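Local coordinates for sucrose 6(F)-phosphate phosphorylase (Thermoanaerobacterium thermosaccharolyticum DSM 571, PDB 6S9V), which is a bacterial enzyme of the alpha-amylase family, built on an eight-stranded TIM barrel with a separate antiparallel beta sheet near its C-terminus, at residues 489-492 / 496-499; 42-47 / 423-428. All blocks are in the same frame, centred on the assembly; numbering follows the deposited sequence.

Contact 1 of 2, residues 489-492 / 496-499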
ATOM      1  N   ASP A 489       6.956  25.905 -14.116  1.00 24.06           N
ATOM      2  CA  ASP A 489       8.006  26.784 -14.610  1.00 26.37           C
ATOM      3  C   ASP A 489       9.344  26.177 -14.211  1.00 25.92           C
ATOM      4  O   ASP A 489       9.571  25.915 -13.026  1.00 26.12           O
ATOM      5  CB  ASP A 489       7.877  28.186 -14.019  1.00 33.01           C
ATOM      6  CG  ASP A 489       6.701  28.959 -14.587  1.00 41.27           C
ATOM      7  OD1 ASP A 489       6.275  28.663 -15.718  1.00 43.74           O
ATOM      8  OD2 ASP A 489       6.213  29.876 -13.898  1.00 45.43           O
ATOM      9  N   TYR A 490      10.217  25.937 -15.184  1.00 27.83           N
ATOM     10  CA  TYR A 490      11.478  25.270 -14.892  1.00 28.62           C
ATOM     11  C   TYR A 490      12.589  25.866 -15.742  1.00 30.56           C
ATOM     12  O   TYR A 490      12.348  26.592 -16.708  1.00 31.15           O
ATOM     13  CB  TYR A 490      11.373  23.755 -15.119  1.00 25.87           C
ATOM     14  CG  TYR A 490      11.276  23.350 -16.570  1.00 26.23           C
ATOM     15  CD1 TYR A 490      10.052  23.323 -17.224  1.00 29.38           C
ATOM     16  CD2 TYR A 490      12.410  22.990 -17.285  1.00 26.88           C
ATOM     17  CE1 TYR A 490       9.958  22.949 -18.551  1.00 32.96           C
ATOM     18  CE2 TYR A 490      12.331  22.618 -18.614  1.00 30.84           C
ATOM     19  CZ  TYR A 490      11.099  22.599 -19.243  1.00 34.24           C
ATOM     20  OH  TYR A 490      11.010  22.236 -20.560  1.00 37.82           O
ATOM     21  N   ILE A 491      13.824  25.549 -15.355  1.00 29.75           N
ATOM     22  CA  ILE A 491      15.024  26.046 -16.022  1.00 29.88           C
ATOM     23  C   ILE A 491      15.515  24.952 -16.962  1.00 31.40           C
ATOM     24  O   ILE A 491      15.820  23.837 -16.522  1.00 29.92           O
ATOM     25  CB  ILE A 491      16.117  26.426 -15.010  1.00 31.04           C
ATOM     26  CG1 ILE A 491      15.607  27.463 -14.005  1.00 33.66           C
ATOM     27  CG2 ILE A 491      17.357  26.924 -15.743  1.00 33.45           C
ATOM     28  CD1 ILE A 491      15.121  28.753 -14.620  1.00 36.67           C
ATOM     29  N   ASN A 492      15.596  25.260 -18.255  1.00 34.87           N
ATOM     30  CA  ASN A 492      15.980  24.259 -19.242  1.00 37.34           C
ATOM     31  C   ASN A 492      17.506  24.135 -19.277  1.00 42.53           C
ATOM     32  O   ASN A 492      18.222  24.751 -18.484  1.00 38.51           O
ATOM     33  CB  ASN A 492      15.383  24.616 -20.604  1.00 37.72           C
ATOM     34  CG  ASN A 492      15.972  25.888 -21.199  1.00 38.95           C
ATOM     35  OD1 ASN A 492      16.990  26.408 -20.740  1.00 39.05           O
ATOM     36  ND2 ASN A 492      15.311  26.407 -22.224  1.00 40.93           N
ATOM     37  N   GLU A 496      17.372  28.903 -19.513  1.00 46.81           N
ATOM     38  CA  GLU A 496      16.205  29.731 -19.775  1.00 50.23           C
ATOM     39  C   GLU A 496      15.018  29.201 -18.983  1.00 42.17           C
ATOM     40  O   GLU A 496      14.845  27.987 -18.844  1.00 36.13           O
ATOM     41  CB  GLU A 496      15.894  29.729 -21.272  1.00 63.29           C
ATOM     42  CG  GLU A 496      17.050  30.243 -22.131  1.00 73.90           C
ATOM     43  CD  GLU A 496      16.932  29.843 -23.591  1.00 79.27           C
ATOM     44  OE1 GLU A 496      16.066  29.003 -23.919  1.00 79.12           O
ATOM     45  OE2 GLU A 496      17.720  30.357 -24.412  1.00 83.02           O
ATOM     46  N   GLU A 497      14.174  30.109 -18.503  1.00 45.17           N
ATOM     47  CA  GLU A 497      12.962  29.686 -17.819  1.00 48.19           C
ATOM     48  C   GLU A 497      11.920  29.319 -18.866  1.00 43.22           C
ATOM     49  O   GLU A 497      11.646  30.097 -19.784  1.00 43.80           O
ATOM     50  CB  GLU A 497      12.434  30.767 -16.878  1.00 57.57           C
ATOM     51  CG  GLU A 497      11.230  30.299 -16.059  1.00 64.19           C
ATOM     52  CD  GLU A 497      10.791  31.308 -15.016  1.00 72.50           C
ATOM     53  OE1 GLU A 497      11.524  32.291 -14.793  1.00 76.93           O
ATOM     54  OE2 GLU A 497       9.719  31.107 -14.405  1.00 74.60           O
ATOM     55  N   VAL A 498      11.358  28.123 -18.729  1.00 39.93           N
ATOM     56  CA  VAL A 498      10.409  27.567 -19.681  1.00 39.67           C
ATOM     57  C   VAL A 498       9.141  27.184 -18.935  1.00 34.91           C
ATOM     58  O   VAL A 498       9.180  26.775 -17.770  1.00 33.37           O
ATOM     59  CB  VAL A 498      11.006  26.337 -20.405  1.00 41.22           C
ATOM     60  CG1 VAL A 498       9.937  25.587 -21.187  1.00 44.44           C
ATOM     61  CG2 VAL A 498      12.155  26.763 -21.314  1.00 41.63           C
ATOM     62  N   LYS A 499       8.010  27.328 -19.615  1.00 31.50           N
ATOM     63  CA  LYS A 499       6.705  27.024 -19.049  1.00 34.06           C
ATOM     64  C   LYS A 499       6.190  25.716 -19.634  1.00 32.85           C
ATOM     65  O   LYS A 499       6.014  25.604 -20.851  1.00 35.93           O
ATOM     66  CB  LYS A 499       5.744  28.177 -19.334  1.00 43.33           C
ATOM     67  CG  LYS A 499       4.494  28.168 -18.496  1.00 55.97           C
ATOM     68  CD  LYS A 499       3.698  29.455 -18.687  1.00 68.02           C
ATOM     69  CE  LYS A 499       4.333  30.637 -17.961  1.00 73.48           C
ATOM     70  NZ  LYS A 499       4.171  30.560 -16.481  1.00 73.32           N
TER

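Contact 2 of 2, residues 42-47 / 423-428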
ATOM      1  N   GLU A  42       8.199  -2.748 -21.223  1.00 21.72           N
ATOM      2  CA  GLU A  42       9.179  -2.480 -22.270  1.00 20.99           C
ATOM      3  C   GLU A  42       8.562  -1.662 -23.398  1.00 22.67           C
ATOM      4  O   GLU A  42       9.223  -0.793 -23.975  1.00 25.38           O
ATOM      5  CB  GLU A  42       9.756  -3.789 -22.804  1.00 22.10           C
ATOM      6  CG  GLU A  42      10.716  -3.608 -23.997  1.00 25.42           C
ATOM      7  CD  GLU A  42      11.340  -4.915 -24.483  1.00 33.59           C
ATOM      8  OE1 GLU A  42      11.363  -5.897 -23.719  1.00 37.40           O
ATOM      9  OE2 GLU A  42      11.820  -4.954 -25.636  1.00 37.42           O
ATOM     10  N   LYS A  43       7.291  -1.910 -23.722  1.00 22.47           N
ATOM     11  CA  LYS A  43       6.702  -1.228 -24.864  1.00 24.72           C
ATOM     12  C   LYS A  43       6.443   0.244 -24.561  1.00 25.65           C
ATOM     13  O   LYS A  43       6.728   1.112 -25.397  1.00 25.48           O
ATOM     14  CB  LYS A  43       5.403  -1.927 -25.264  1.00 28.93           C
ATOM     15  CG  LYS A  43       4.773  -1.420 -26.541  1.00 38.28           C
ATOM     16  CD  LYS A  43       3.606  -2.315 -26.954  1.00 47.28           C
ATOM     17  CE  LYS A  43       2.853  -1.754 -28.152  1.00 56.23           C
ATOM     18  NZ  LYS A  43       3.726  -1.514 -29.338  1.00 61.15           N
ATOM     19  N   TYR A  44       5.934   0.550 -23.359  1.00 26.20           N
ATOM     20  CA  TYR A  44       5.438   1.887 -23.066  1.00 26.33           C
ATOM     21  C   TYR A  44       6.121   2.626 -21.919  1.00 25.97           C
ATOM     22  O   TYR A  44       6.021   3.859 -21.871  1.00 24.38           O
ATOM     23  CB  TYR A  44       3.939   1.839 -22.701  1.00 23.76           C
ATOM     24  CG  TYR A  44       3.028   1.155 -23.679  1.00 25.44           C
ATOM     25  CD1 TYR A  44       2.744   1.720 -24.914  1.00 28.18           C
ATOM     26  CD2 TYR A  44       2.403  -0.038 -23.344  1.00 26.62           C
ATOM     27  CE1 TYR A  44       1.890   1.089 -25.803  1.00 29.34           C
ATOM     28  CE2 TYR A  44       1.549  -0.667 -24.222  1.00 28.10           C
ATOM     29  CZ  TYR A  44       1.290  -0.099 -25.444  1.00 30.72           C
ATOM     30  OH  TYR A  44       0.432  -0.746 -26.312  1.00 34.54           O
ATOM     31  N   PHE A  45       6.793   1.932 -20.992  1.00 23.76           N
ATOM     32  CA  PHE A  45       7.060   2.549 -19.697  1.00 22.15           C
ATOM     33  C   PHE A  45       8.495   2.404 -19.212  1.00 22.04           C
ATOM     34  O   PHE A  45       8.749   2.568 -18.009  1.00 23.20           O
ATOM     35  CB  PHE A  45       6.126   1.952 -18.631  1.00 21.70           C
ATOM     36  CG  PHE A  45       4.666   1.988 -18.994  1.00 22.66           C
ATOM     37  CD1 PHE A  45       4.064   3.161 -19.386  1.00 21.82           C
ATOM     38  CD2 PHE A  45       3.887   0.844 -18.897  1.00 25.22           C
ATOM     39  CE1 PHE A  45       2.718   3.197 -19.718  1.00 21.17           C
ATOM     40  CE2 PHE A  45       2.540   0.872 -19.219  1.00 24.81           C
ATOM     41  CZ  PHE A  45       1.952   2.052 -19.619  1.00 22.64           C
ATOM     42  N   SER A  46       9.445   2.146 -20.107  1.00 21.29           N
ATOM     43  CA  SER A  46      10.799   1.832 -19.660  1.00 23.94           C
ATOM     44  C   SER A  46      11.395   2.956 -18.813  1.00 26.05           C
ATOM     45  O   SER A  46      12.078   2.687 -17.817  1.00 26.36           O
ATOM     46  CB  SER A  46      11.690   1.505 -20.856  1.00 24.17           C
ATOM     47  OG  SER A  46      11.421   0.185 -21.285  1.00 24.73           O
ATOM     48  N   ASP A  47      11.198   4.216 -19.209  1.00 22.97           N
ATOM     49  CA  ASP A  47      11.708   5.338 -18.425  1.00 21.01           C
ATOM     50  C   ASP A  47      10.584   6.050 -17.682  1.00 20.63           C
ATOM     51  O   ASP A  47      10.785   7.142 -17.137  1.00 19.80           O
ATOM     52  CB  ASP A  47      12.492   6.315 -19.302  1.00 20.57           C
ATOM     53  CG  ASP A  47      11.640   6.959 -20.378  1.00 21.08           C
ATOM     54  OD1 ASP A  47      10.584   6.397 -20.734  1.00 21.58           O
ATOM     55  OD2 ASP A  47      12.027   8.039 -20.852  1.00 22.20           O
ATOM     56  N   LYS A 423      -4.947  -5.488 -25.486  1.00 29.71           N
ATOM     57  CA  LYS A 423      -5.614  -4.590 -26.423  1.00 32.16           C
ATOM     58  C   LYS A 423      -6.207  -3.392 -25.695  1.00 29.10           C
ATOM     59  O   LYS A 423      -6.179  -2.269 -26.211  1.00 30.34           O
ATOM     60  CB  LYS A 423      -6.687  -5.339 -27.212  1.00 40.15           C
ATOM     61  CG  LYS A 423      -6.137  -6.554 -27.948  1.00 51.65           C
ATOM     62  CD  LYS A 423      -5.271  -6.186 -29.144  1.00 59.04           C
ATOM     63  CE  LYS A 423      -6.043  -5.596 -30.307  1.00 62.66           C
ATOM     64  NZ  LYS A 423      -5.082  -5.127 -31.342  1.00 64.71           N
ATOM     65  N   GLU A 424      -6.737  -3.606 -24.484  1.00 25.95           N
ATOM     66  CA  GLU A 424      -7.296  -2.500 -23.717  1.00 25.96           C
ATOM     67  C   GLU A 424      -6.201  -1.543 -23.257  1.00 24.85           C
ATOM     68  O   GLU A 424      -6.408  -0.324 -23.212  1.00 24.46           O
ATOM     69  CB  GLU A 424      -8.076  -3.029 -22.510  1.00 28.81           C
ATOM     70  CG  GLU A 424      -8.786  -1.936 -21.720  1.00 33.89           C
ATOM     71  CD  GLU A 424      -9.685  -2.466 -20.608  1.00 36.84           C
ATOM     72  OE1 GLU A 424      -9.674  -3.686 -20.334  1.00 37.25           O
ATOM     73  OE2 GLU A 424     -10.420  -1.651 -20.020  1.00 37.58           O
ATOM     74  N   ILE A 425      -5.034  -2.077 -22.894  1.00 24.41           N
ATOM     75  CA  ILE A 425      -3.901  -1.216 -22.569  1.00 23.88           C
ATOM     76  C   ILE A 425      -3.502  -0.393 -23.788  1.00 25.59           C
ATOM     77  O   ILE A 425      -3.290   0.824 -23.701  1.00 27.37           O
ATOM     78  CB  ILE A 425      -2.721  -2.053 -22.052  1.00 22.85           C
ATOM     79  CG1 ILE A 425      -3.085  -2.740 -20.739  1.00 21.41           C
ATOM     80  CG2 ILE A 425      -1.501  -1.161 -21.868  1.00 22.55           C
ATOM     81  CD1 ILE A 425      -2.077  -3.795 -20.310  1.00 22.32           C
ATOM     82  N   GLU A 426      -3.395  -1.051 -24.944  1.00 25.78           N
ATOM     83  CA  GLU A 426      -3.049  -0.349 -26.176  1.00 29.44           C
ATOM     84  C   GLU A 426      -3.993   0.819 -26.419  1.00 32.70           C
ATOM     85  O   GLU A 426      -3.551   1.916 -26.786  1.00 34.69           O
ATOM     86  CB  GLU A 426      -3.088  -1.337 -27.343  1.00 33.05           C
ATOM     87  CG  GLU A 426      -2.798  -0.745 -28.718  1.00 42.31           C
ATOM     88  CD  GLU A 426      -3.128  -1.715 -29.847  1.00 52.36           C
ATOM     89  OE1 GLU A 426      -3.403  -2.903 -29.559  1.00 54.98           O
ATOM     90  OE2 GLU A 426      -3.119  -1.291 -31.024  1.00 56.16           O
ATOM     91  N   GLU A 427      -5.295   0.615 -26.184  1.00 32.34           N
ATOM     92  CA  GLU A 427      -6.268   1.689 -26.366  1.00 32.17           C
ATOM     93  C   GLU A 427      -6.114   2.765 -25.298  1.00 30.51           C
ATOM     94  O   GLU A 427      -6.120   3.964 -25.604  1.00 31.87           O
ATOM     95  CB  GLU A 427      -7.692   1.129 -26.335  1.00 33.90           C
ATOM     96  CG  GLU A 427      -8.110   0.391 -27.576  1.00 40.42           C
ATOM     97  CD  GLU A 427      -8.475   1.330 -28.716  1.00 45.22           C
ATOM     98  OE1 GLU A 427      -9.506   2.044 -28.625  1.00 46.15           O
ATOM     99  OE2 GLU A 427      -7.716   1.358 -29.699  1.00 45.67           O
ATOM    100  N   SER A 428      -5.974   2.354 -24.034  1.00 27.51           N
ATOM    101  CA  SER A 428      -6.006   3.310 -22.937  1.00 27.67           C
ATOM    102  C   SER A 428      -4.828   4.276 -22.984  1.00 27.89           C
ATOM    103  O   SER A 428      -4.988   5.463 -22.679  1.00 26.68           O
ATOM    104  CB  SER A 428      -6.014   2.570 -21.597  1.00 29.02           C
ATOM    105  OG  SER A 428      -7.249   1.924 -21.369  1.00 32.67           O
TER

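Contact 1 of 2, residues 489-492 / 496-499
N492 meets E496 with both branches of its amide. Its CG sits between the backbone N and the carbonyl carbon (chi1 67°), which turns the amide across to E496, just before strand 497-501. N492 CB lies 3.9 Å from V498 CG2. At the tip, N492 OD1 accepts the backbone N-H of E496 at 2.8 Å from E496 N. That donor stands well above the carbonyl plane, and the bond is bent. The other branch, N492 ND2, passes V498 CG2 and gives a straighter bond to E496 OE1 at 3.2 Å. E496 OE1 lies in the amide plane of N492, but ND2 meets it from the anti side and 32° out of the carboxylate plane. OD1 also takes a weak bond from N494 N, inside the turn. The backbone N of N492 donates to E496 O, so three bonds join the two residues.

The segments are the two arms of a beta hairpin, joined by the turn after N492. Strand 497-501 is one of the two edge strands of a five-stranded antiparallel sheet within this chain. Y490 and V498 form a hydrogen-bonded pair here. Y490 N lies 2.9 Å from V498 O. V498 N lies 2.7 Å from Y490 O. On the same face, V498 CB lies over the Y490 ring in a CH-pi contact, offset toward the rim. F443 and Y447 meet that ring edge-to-face.

On the other face, K499 bends at chi3 and chi4 and brings NZ into a salt bridge with D489 OD1 at 2.9 Å, on the syn lone pair. E497 OE2 approaches D489 OD2 to 3.8 Å, and K499 probably offsets this like-charge pair.

Contact 2 of 2, residues 42-47 / 423-428
Y44 reaches from the end of helix 34-44 to the side of helix 422-428. Its ring lies obliquely to I425 and E426. CG is anti to the carbonyl carbon (chi1 -53°), and this directs the ring at the second helix. One ring carbon, Y44 CE2, meets the I425 branch methyl CG2 at 3.9 Å. The phenol oxygen goes further, to the helix backbone: Y44 OH is 3.5 Å from E426 CA and 3.7 Å from E426 CB.

The E426 side chain extends away from the tyrosine. Its carboxylate plane is turned 26° from the ring. At its end, E426 OE1 forms a salt bridge with K423 NZ, weak at 3.3 Å, within the same helix. One face of the Y44 ring is covered by K43 CG, 3.8 Å above its centre. Y44 CB in turn lies over the face of the buried F45 ring.

The contact joins helix 34-44, which follows the first barrel strand 22-25, to helix 422-428, which comes after the last barrel strand 388-392. V40 and L30 add to the apolar surroundings of I425. The join between the segments is made by van der Waals contact alone, with the glutamate's charge directed to K423 and not to the phenol.

Overall arrangement
Contact 1 is a surface contact on the outer sheet of the fold, its centre about 34 Å from the centre of the chain. Contact 2 is partly buried and includes one buried residue, I425. They share no elements: 489-492 / 496-499 pairs neighbouring strands of one hairpin, whereas 42-47 / 423-428 brings together segments 376 residues apart. Their chemistry follows their places. The hairpin relies on backbone bonds, the bonds of one asparagine amide and a salt bridge, and the helix pair on apolar touch. The centres of contact 1 and contact 2 are about 29 Å apart, and the two do not touch. Helix 432-446 relates to both: F443 packs on contact 1, and L438 and R442 reach segment 42-47.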